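Local coordinates for HP0420 homologue (Helicobacter felis, PDB 3LWG), which is of unknown function but adopts the hotdog fold and may, like many proteins of that fold, bind or act on acyl thioesters, at residues G15-T20 and N73-L78; T39-P44 and K93-F98; I79-V84 and D127-V132. All coordinates share one frame; numbering follows the deposited sequence.

How the interactions relate
A single sheet wrapped round a helix relates all three contacts. Interactions 1 and 3 share strand 77-86: the turn of interaction 1 leads straight into the pairing of interaction 3, their centres are 14 Å apart, and a probable hydrogen bond from Leu-78 N to Leu-131 O, 2.9 Å, joins them. Interaction 2 belongs to the other part of the sheet. Its centre lies 21 Å from the centres of both others, across the middle of the chain, and its nearest atoms stay about 8 Å from interaction 1 and 7 Å from interaction 3. Helix 57-72 touches all three, whereas the second subunit reaches only interactions 1 and 3.

Interaction 1 (G15-T20 and N73-L78); sequences GLLVCT and NKKNSL
The flat amide of Asn-73 is sandwiched between two leucines. Leu-16 CD1 lies over one face, 4.1 Å from Asn-73 CG, while Leu-17 covers the other with CB and CG, its side chain crossing that of Asn-73 at about a right angle. Backbone polar atoms gather at its rim: Leu-17 N is 3.7 Å from Asn-73 CG and Gly-15 O 3.9 Å from the same carbon. The amide gets there because CG stands anti to the backbone N of Asn-73 (chi1 -166°). Farther along, Leu-17 and Lys-75 run side by side, with CD1 of the leucine 3.6 Å from CG of the lysine. Val-18 CG1 presses on the turn itself, at 3.4 Å from Ser-77 OG, and that hydroxyl donates to Lys-74 O (2.7 Å) in the carbonyl plane, joining the last residue of the turn to its first. One water links the backbones, donating to Leu-17 O and accepting from Asn-76 N. Glu-51 of the second subunit hydrogen-bonds Cys-19 N and Thr-20 N. The whole is a loop docked on a helix-to-strand connection: Asn-73, with positive phi, leaves helix 57-72, and a type II beta turn from Lys-74 to Ser-77 feeds the next strand of the hotdog fold.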
loop_
_atom_site.group_PDB
_atom_site.type_symbol
_atom_site.label_atom_id
_atom_site.label_comp_id
_atom_site.label_asym_id
_atom_site.label_seq_id
_atom_site.Cartn_x
_atom_site.Cartn_y
_atom_site.Cartn_z
ATOM N N GLY B 15 -14.049 -14.869 -11.172
ATOM C CA GLY B 15 -12.793 -15.429 -11.663
ATOM C C GLY B 15 -11.503 -14.859 -11.040
ATOM O O GLY B 15 -10.401 -15.112 -11.547
ATOM N N LEU B 16 -11.638 -14.137 -9.932
ATOM C CA LEU B 16 -10.468 -13.536 -9.297
ATOM C C LEU B 16 -9.750 -14.604 -8.480
ATOM O O LEU B 16 -10.392 -15.304 -7.697
ATOM C CB LEU B 16 -10.944 -12.461 -8.379
ATOM C CG LEU B 16 -9.946 -11.396 -7.977
ATOM C CD1 LEU B 16 -9.336 -10.691 -9.236
ATOM C CD2 LEU B 16 -10.729 -10.428 -7.096
ATOM N N LEU B 17 -8.446 -14.744 -8.679
ATOM C CA LEU B 17 -7.677 -15.813 -8.075
ATOM C C LEU B 17 -6.829 -15.215 -6.953
ATOM O O LEU B 17 -6.110 -15.955 -6.240
ATOM C CB LEU B 17 -6.759 -16.465 -9.139
ATOM C CG LEU B 17 -7.542 -17.091 -10.318
ATOM C CD1 LEU B 17 -6.596 -17.806 -11.337
ATOM C CD2 LEU B 17 -8.585 -18.070 -9.770
ATOM N N VAL B 18 -6.886 -13.881 -6.823
ATOM C CA VAL B 18 -6.018 -13.187 -5.880
ATOM C C VAL B 18 -6.876 -12.316 -4.942
ATOM O O VAL B 18 -8.065 -12.061 -5.206
ATOM C CB VAL B 18 -5.033 -12.237 -6.608
ATOM C CG1 VAL B 18 -4.068 -13.024 -7.505
ATOM C CG2 VAL B 18 -5.801 -11.147 -7.388
ATOM N N CYS B 19 -6.231 -11.824 -3.902
ATOM C CA CYS B 19 -6.865 -10.967 -2.886
ATOM C C CYS B 19 -8.135 -11.572 -2.309
ATOM O O CYS B 19 -9.112 -10.873 -2.043
ATOM C CB CYS B 19 -7.129 -9.573 -3.451
ATOM S SG CYS B 19 -5.590 -8.674 -3.771
ATOM N N THR B 20 -8.052 -12.862 -2.030
ATOM C CA THR B 20 -9.155 -13.664 -1.561
ATOM C C THR B 20 -9.711 -13.213 -0.189
ATOM O O THR B 20 -10.892 -13.433 0.080
ATOM C CB THR B 20 -8.729 -15.157 -1.542
ATOM O OG1 THR B 20 -7.768 -15.388 -0.488
ATOM C CG2 THR B 20 -8.063 -15.496 -2.876
ATOM N N ASN B 73 -3.698 -11.275 -12.033
ATOM C CA ASN B 73 -4.618 -12.302 -11.568
ATOM C C ASN B 73 -3.992 -13.726 -11.615
ATOM O O ASN B 73 -4.620 -14.641 -12.180
ATOM C CB ASN B 73 -5.935 -12.283 -12.381
ATOM C CG ASN B 73 -7.038 -13.077 -11.728
ATOM O OD1 ASN B 73 -7.999 -13.577 -12.423
ATOM N ND2 ASN B 73 -6.967 -13.197 -10.419
ATOM N N LYS B 74 -2.800 -13.883 -11.047
ATOM C CA LYS B 74 -2.152 -15.198 -10.952
ATOM C C LYS B 74 -2.251 -15.786 -9.530
ATOM O O LYS B 74 -1.866 -15.153 -8.561
ATOM C CB LYS B 74 -0.669 -15.120 -11.347
ATOM C CG LYS B 74 -0.365 -14.907 -12.824
ATOM C CD LYS B 74 -1.077 -15.971 -13.666
ATOM C CE LYS B 74 -0.707 -15.838 -15.161
ATOM N NZ LYS B 74 0.735 -15.398 -15.294
ATOM N N LYS B 75 -2.725 -17.021 -9.402
ATOM C CA LYS B 75 -2.723 -17.671 -8.100
ATOM C C LYS B 75 -1.315 -17.671 -7.514
ATOM O O LYS B 75 -0.296 -17.745 -8.235
ATOM C CB LYS B 75 -3.176 -19.131 -8.209
ATOM C CG LYS B 75 -3.910 -19.423 -9.488
ATOM C CD LYS B 75 -3.569 -20.845 -10.020
ATOM C CE LYS B 75 -4.157 -21.039 -11.408
ATOM N NZ LYS B 75 -5.657 -21.149 -11.305
ATOM N N ASN B 76 -1.261 -17.557 -6.205
ATOM C CA ASN B 76 0.005 -17.604 -5.500
ATOM C C ASN B 76 0.938 -16.452 -5.839
ATOM O O ASN B 76 2.163 -16.612 -5.850
ATOM C CB ASN B 76 0.716 -18.927 -5.796
ATOM C CG ASN B 76 -0.046 -20.120 -5.308
ATOM O OD1 ASN B 76 -1.105 -20.020 -4.698
ATOM N ND2 ASN B 76 0.512 -21.280 -5.563
ATOM N N SER B 77 0.381 -15.266 -6.050
ATOM C CA SER B 77 1.232 -14.132 -6.398
ATOM C C SER B 77 1.266 -13.149 -5.229
ATOM O O SER B 77 0.324 -13.093 -4.416
ATOM C CB SER B 77 0.709 -13.412 -7.677
ATOM O OG SER B 77 -0.643 -13.038 -7.525
ATOM N N LEU B 78 2.362 -12.415 -5.094
ATOM C CA LEU B 78 2.321 -11.255 -4.210
ATOM C C LEU B 78 3.189 -10.128 -4.683
ATOM O O LEU B 78 4.106 -10.291 -5.503
ATOM C CB LEU B 78 2.620 -11.585 -2.737
ATOM C CG LEU B 78 3.846 -12.461 -2.546
ATOM C CD1 LEU B 78 5.014 -11.716 -3.012
ATOM C CD2 LEU B 78 4.022 -12.907 -1.096
HETATM O O HOH W 1 -3.429 -16.379 -4.989
#

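Interaction 2 (T39-P44 and K93-F98); sequences TVCLTP and KQEIYF
Val-40 O receives the shortest hydrogen bond of this strand pair, from Phe-98 N at 2.8 Å, nearly straight at the hydrogen (167°) and running close to the line of the carbonyl; the CA-H of Tyr-97 approaches the same oxygen as a longer, secondary contact. Phe-98 O returns the bond by accepting from Val-40 N, and Leu-42 and Ile-96 exchange a second reciprocal pair, with Leu-42 N to Ile-96 O and Ile-96 N to Leu-42 O both 2.9 Å. Beyond the regular strands, Lys-93 N still reaches Pro-44 O, at 3.3 Å. Such antiparallel pairing, with side chains alternating between two faces, builds the curved sheet of a hotdog fold, whose inner face wraps a long helix. Val-40, Leu-42, Ile-96 and Phe-98 share one face, on which Val-40 and Phe-98 pack against helix 57-72. There Val-40 CG2 meets Phe-98 CB at 3.8 Å, and Leu-42 CB comes to the edge of the phenyl ring, which also makes an edge-to-face contact with Phe-124. Cys-41 and Tyr-97, a non-hydrogen-bonded pair, occupy the other face. With its sulfur anti to the backbone N (chi1 -175°), Cys-41 carries SG over the phenol ring, 3.8 Å from the Tyr-97 centroid, in a sulfur-aromatic contact displaced toward the rim; its CB adds an off-centre CH-pi approach. Thr-39 CG2 sits at the edge of that ring, 3.9 Å from Tyr-97 CD1, while Thr-39 OG1 is hydrogen-bonded to Asn-99.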
loop_
_atom_site.group_PDB
_atom_site.type_symbol
_atom_site.label_atom_id
_atom_site.label_comp_id
_atom_site.label_asym_id
_atom_site.label_seq_id
_atom_site.Cartn_x
_atom_site.Cartn_y
_atom_site.Cartn_z
ATOM N N THR B 39 -9.219 -2.318 -13.186
ATOM C CA THR B 39 -9.574 -1.011 -12.691
ATOM C C THR B 39 -10.258 -1.197 -11.336
ATOM O O THR B 39 -11.133 -2.051 -11.176
ATOM C CB THR B 39 -10.544 -0.293 -13.661
ATOM O OG1 THR B 39 -9.805 0.133 -14.804
ATOM C CG2 THR B 39 -11.138 0.968 -12.972
ATOM N N VAL B 40 -9.874 -0.367 -10.361
ATOM C CA VAL B 40 -10.565 -0.324 -9.078
ATOM C C VAL B 40 -10.845 1.156 -8.812
ATOM O O VAL B 40 -10.149 2.027 -9.380
ATOM C CB VAL B 40 -9.700 -0.960 -7.885
ATOM C CG1 VAL B 40 -9.272 -2.396 -8.245
ATOM C CG2 VAL B 40 -8.419 -0.085 -7.529
ATOM N N CYS B 41 -11.828 1.443 -7.972
ATOM C CA CYS B 41 -12.227 2.828 -7.713
ATOM C C CYS B 41 -12.240 3.069 -6.220
ATOM O O CYS B 41 -12.923 2.346 -5.477
ATOM C CB CYS B 41 -13.609 3.115 -8.329
ATOM S SG CYS B 41 -14.062 4.887 -8.138
ATOM N N LEU B 42 -11.431 4.030 -5.762
ATOM C CA LEU B 42 -11.381 4.346 -4.325
ATOM C C LEU B 42 -12.160 5.653 -4.118
ATOM O O LEU B 42 -11.837 6.651 -4.724
ATOM C CB LEU B 42 -9.939 4.576 -3.898
ATOM C CG LEU B 42 -9.749 5.264 -2.531
ATOM C CD1 LEU B 42 -10.215 4.322 -1.491
ATOM C CD2 LEU B 42 -8.249 5.540 -2.359
ATOM N N THR B 43 -13.155 5.638 -3.246
ATOM C CA THR B 43 -13.761 6.912 -2.814
ATOM C C THR B 43 -13.381 7.013 -1.340
ATOM O O THR B 43 -13.929 6.279 -0.525
ATOM C CB THR B 43 -15.280 6.863 -2.945
ATOM O OG1 THR B 43 -15.617 6.617 -4.314
ATOM C CG2 THR B 43 -15.906 8.175 -2.469
ATOM N N PRO B 44 -12.380 7.847 -1.012
ATOM C CA PRO B 44 -11.847 7.778 0.348
ATOM C C PRO B 44 -12.887 8.107 1.393
ATOM O O PRO B 44 -13.716 9.024 1.193
ATOM C CB PRO B 44 -10.720 8.835 0.349
ATOM C CG PRO B 44 -10.286 8.898 -1.100
ATOM C CD PRO B 44 -11.604 8.770 -1.848
ATOM N N LYS B 93 -14.190 11.867 -0.395
ATOM C CA LYS B 93 -15.234 12.059 -1.390
ATOM C C LYS B 93 -14.717 12.036 -2.823
ATOM O O LYS B 93 -15.495 11.823 -3.729
ATOM C CB LYS B 93 -16.009 13.367 -1.143
ATOM C CG LYS B 93 -16.997 13.232 -0.005
ATOM C CD LYS B 93 -17.876 14.468 0.137
ATOM C CE LYS B 93 -19.237 14.035 0.655
ATOM N NZ LYS B 93 -20.395 14.976 0.390
ATOM N N GLN B 94 -13.419 12.252 -3.026
ATOM C CA GLN B 94 -12.909 12.272 -4.396
ATOM C C GLN B 94 -12.822 10.869 -4.938
ATOM O O GLN B 94 -12.107 10.044 -4.352
ATOM C CB GLN B 94 -11.508 12.834 -4.427
ATOM C CG GLN B 94 -11.347 14.335 -4.263
ATOM C CD GLN B 94 -9.867 14.716 -4.547
ATOM O OE1 GLN B 94 -9.081 14.973 -3.619
ATOM N NE2 GLN B 94 -9.488 14.720 -5.837
ATOM N N GLU B 95 -13.431 10.619 -6.088
ATOM C CA GLU B 95 -13.341 9.279 -6.725
ATOM C C GLU B 95 -12.075 9.103 -7.521
ATOM O O GLU B 95 -11.849 9.831 -8.524
ATOM C CB GLU B 95 -14.500 9.101 -7.707
ATOM C CG GLU B 95 -15.850 8.903 -7.056
ATOM C CD GLU B 95 -16.887 8.394 -8.065
ATOM O OE1 GLU B 95 -16.576 8.369 -9.292
ATOM O OE2 GLU B 95 -18.002 8.026 -7.617
ATOM N N ILE B 96 -11.274 8.097 -7.170
ATOM C CA ILE B 96 -10.017 7.915 -7.856
ATOM C C ILE B 96 -10.069 6.562 -8.556
ATOM O O ILE B 96 -10.235 5.535 -7.894
ATOM C CB ILE B 96 -8.799 7.902 -6.868
ATOM C CG1 ILE B 96 -8.894 9.117 -5.874
ATOM C CG2 ILE B 96 -7.449 7.855 -7.656
ATOM C CD1 ILE B 96 -8.772 10.544 -6.570
ATOM N N TYR B 97 -9.859 6.567 -9.867
ATOM C CA TYR B 97 -9.845 5.310 -10.588
ATOM C C TYR B 97 -8.417 4.890 -10.753
ATOM O O TYR B 97 -7.615 5.681 -11.233
ATOM C CB TYR B 97 -10.458 5.500 -11.973
ATOM C CG TYR B 97 -11.957 5.547 -11.883
ATOM C CD1 TYR B 97 -12.673 4.398 -11.966
ATOM C CD2 TYR B 97 -12.624 6.737 -11.642
ATOM C CE1 TYR B 97 -14.047 4.401 -11.881
ATOM C CE2 TYR B 97 -13.995 6.759 -11.558
ATOM C CZ TYR B 97 -14.689 5.577 -11.668
ATOM O OH TYR B 97 -16.051 5.548 -11.567
ATOM N N PHE B 98 -8.092 3.671 -10.322
ATOM C CA PHE B 98 -6.735 3.155 -10.544
ATOM C C PHE B 98 -6.788 2.104 -11.664
ATOM O O PHE B 98 -7.479 1.067 -11.531
ATOM C CB PHE B 98 -6.216 2.476 -9.272
ATOM C CG PHE B 98 -5.950 3.446 -8.140
ATOM C CD1 PHE B 98 -4.654 3.942 -7.934
ATOM C CD2 PHE B 98 -7.002 3.882 -7.320
ATOM C CE1 PHE B 98 -4.387 4.895 -6.858
ATOM C CE2 PHE B 98 -6.773 4.785 -6.236
ATOM C CZ PHE B 98 -5.467 5.312 -6.007
#

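Interaction 3 (I79-V84 and D127-V132); sequences ISSMKV and DFEILV
Met-82 and Phe-128 lie side by side and point the same way, a non-hydrogen-bonded antiparallel pair. The sulfur sits obliquely to the ring: Met-82 SD is 4.9 Å from the Phe-128 centroid and 55° off its normal, a Met-aromatic contact. Placing CG between the backbone N and the carbonyl carbon (chi1 71°) keeps the methionine chain beside the ring, and the bend at its end brings CE to 3.9 Å from Phe-128 CE1. Val-84 crosses the far end of the ring obliquely, CG1 3.9 Å from Phe-128 CZ. Ile-79 lies across Ile-130, its CD1 3.7 Å from Ile-130 CG1. Helix 57-72 packs on this apolar side of the hotdog sheet. Between these pairs a classic beta bulge sets Ser-80 and Ser-81 both against Glu-129: its carbonyl O accepts a firm bond from Ser-80 N (2.8 Å) and weak ones from Ser-80 OG and Ser-81 N. Glu-129 N answers with a bond to Ser-81 O. On the other face the Glu-129 carboxylate forms a salt bridge with Lys-109, and Asp-127 does so with Arg-113. Residues 81-84 pair antiparallel with a strand of the second subunit, whose Asn-85 and Val-84 bond Ser-81 OG.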
loop_
_atom_site.group_PDB
_atom_site.type_symbol
_atom_site.label_atom_id
_atom_site.label_comp_id
_atom_site.label_asym_id
_atom_site.label_seq_id
_atom_site.Cartn_x
_atom_site.Cartn_y
_atom_site.Cartn_z
ATOM N N ILE B 79 2.880 -8.964 -4.150
ATOM C CA ILE B 79 3.643 -7.795 -4.506
ATOM C C ILE B 79 5.008 -7.882 -3.853
ATOM O O ILE B 79 5.087 -8.063 -2.622
ATOM C CB ILE B 79 3.001 -6.479 -3.978
ATOM C CG1 ILE B 79 1.559 -6.302 -4.515
ATOM C CG2 ILE B 79 3.892 -5.350 -4.392
ATOM C CD1 ILE B 79 1.503 -5.875 -5.906
ATOM N N SER B 80 6.067 -7.701 -4.635
ATOM C CA SER B 80 7.402 -7.757 -4.064
ATOM C C SER B 80 8.096 -6.396 -3.950
ATOM O O SER B 80 8.975 -6.227 -3.120
ATOM C CB SER B 80 8.298 -8.723 -4.835
ATOM O OG SER B 80 8.389 -8.317 -6.201
ATOM N N SER B 81 7.731 -5.439 -4.794
ATOM C CA SER B 81 8.454 -4.164 -4.837
ATOM C C SER B 81 7.579 -3.133 -5.499
ATOM O O SER B 81 6.714 -3.511 -6.269
ATOM C CB SER B 81 9.725 -4.325 -5.702
ATOM O OG SER B 81 10.505 -3.148 -5.554
ATOM N N MET B 82 7.800 -1.843 -5.236
ATOM C CA MET B 82 7.081 -0.828 -5.985
ATOM C C MET B 82 7.871 0.484 -6.019
ATOM O O MET B 82 8.689 0.777 -5.106
ATOM C CB MET B 82 5.679 -0.611 -5.395
ATOM C CG MET B 82 5.724 0.095 -4.026
ATOM S SD MET B 82 4.188 0.008 -3.077
ATOM C CE MET B 82 3.974 -1.740 -2.786
ATOM N N LYS B 83 7.618 1.273 -7.056
ATOM C CA LYS B 83 8.150 2.618 -7.149
ATOM C C LYS B 83 6.965 3.461 -7.544
ATOM O O LYS B 83 6.382 3.268 -8.612
ATOM C CB LYS B 83 9.212 2.755 -8.257
ATOM C CG LYS B 83 10.356 1.771 -8.094
ATOM C CD LYS B 83 11.572 2.040 -9.026
ATOM C CE LYS B 83 12.529 0.860 -8.964
ATOM N NZ LYS B 83 13.063 0.617 -7.573
ATOM N N VAL B 84 6.604 4.403 -6.679
ATOM C CA VAL B 84 5.355 5.089 -6.868
ATOM C C VAL B 84 5.494 6.590 -6.645
ATOM O O VAL B 84 6.347 7.038 -5.834
ATOM C CB VAL B 84 4.208 4.531 -5.952
ATOM C CG1 VAL B 84 3.926 3.059 -6.191
ATOM C CG2 VAL B 84 4.489 4.788 -4.526
ATOM N N ASP B 127 4.923 1.722 -10.563
ATOM C CA ASP B 127 5.215 0.419 -11.118
ATOM C C ASP B 127 5.315 -0.579 -9.953
ATOM O O ASP B 127 6.020 -0.329 -8.973
ATOM C CB ASP B 127 6.522 0.450 -11.934
ATOM C CG ASP B 127 6.395 1.262 -13.220
ATOM O OD1 ASP B 127 5.343 1.212 -13.876
ATOM O OD2 ASP B 127 7.348 1.957 -13.575
ATOM N N PHE B 128 4.620 -1.704 -10.085
ATOM C CA PHE B 128 4.628 -2.757 -9.058
ATOM C C PHE B 128 5.280 -4.014 -9.622
ATOM O O PHE B 128 4.978 -4.395 -10.734
ATOM C CB PHE B 128 3.207 -3.081 -8.651
ATOM C CG PHE B 128 2.537 -1.928 -7.966
ATOM C CD1 PHE B 128 2.400 -1.923 -6.601
ATOM C CD2 PHE B 128 2.100 -0.836 -8.690
ATOM C CE1 PHE B 128 1.808 -0.880 -5.961
ATOM C CE2 PHE B 128 1.498 0.264 -8.044
ATOM C CZ PHE B 128 1.349 0.236 -6.681
ATOM N N GLU B 129 6.154 -4.651 -8.845
ATOM C CA GLU B 129 6.688 -5.964 -9.240
ATOM C C GLU B 129 5.970 -7.015 -8.441
ATOM O O GLU B 129 5.711 -6.829 -7.243
ATOM C CB GLU B 129 8.190 -6.026 -8.942
ATOM C CG GLU B 129 8.947 -5.296 -10.003
ATOM C CD GLU B 129 10.433 -5.235 -9.731
ATOM O OE1 GLU B 129 10.823 -5.152 -8.547
ATOM O OE2 GLU B 129 11.214 -5.264 -10.711
ATOM N N ILE B 130 5.587 -8.086 -9.127
ATOM C CA ILE B 130 4.810 -9.150 -8.529
ATOM C C ILE B 130 5.534 -10.453 -8.819
ATOM O O ILE B 130 5.967 -10.690 -9.949
ATOM C CB ILE B 130 3.402 -9.204 -9.125
ATOM C CG1 ILE B 130 2.627 -7.943 -8.735
ATOM C CG2 ILE B 130 2.651 -10.479 -8.639
ATOM C CD1 ILE B 130 1.171 -7.886 -9.250
ATOM N N LEU B 131 5.632 -11.282 -7.798
ATOM C CA LEU B 131 6.261 -12.582 -7.938
ATOM C C LEU B 131 5.204 -13.658 -7.780
ATOM O O LEU B 131 4.258 -13.487 -7.026
ATOM C CB LEU B 131 7.322 -12.745 -6.851
ATOM C CG LEU B 131 8.496 -11.784 -6.968
ATOM C CD1 LEU B 131 9.411 -11.950 -5.731
ATOM C CD2 LEU B 131 9.271 -12.002 -8.251
ATOM N N VAL B 132 5.389 -14.779 -8.490
ATOM C CA VAL B 132 4.478 -15.922 -8.415
ATOM C C VAL B 132 5.235 -17.117 -7.849
ATOM O O VAL B 132 6.339 -17.436 -8.327
ATOM C CB VAL B 132 4.000 -16.310 -9.797
ATOM C CG1 VAL B 132 3.001 -17.493 -9.713
ATOM C CG2 VAL B 132 3.355 -15.096 -10.480
#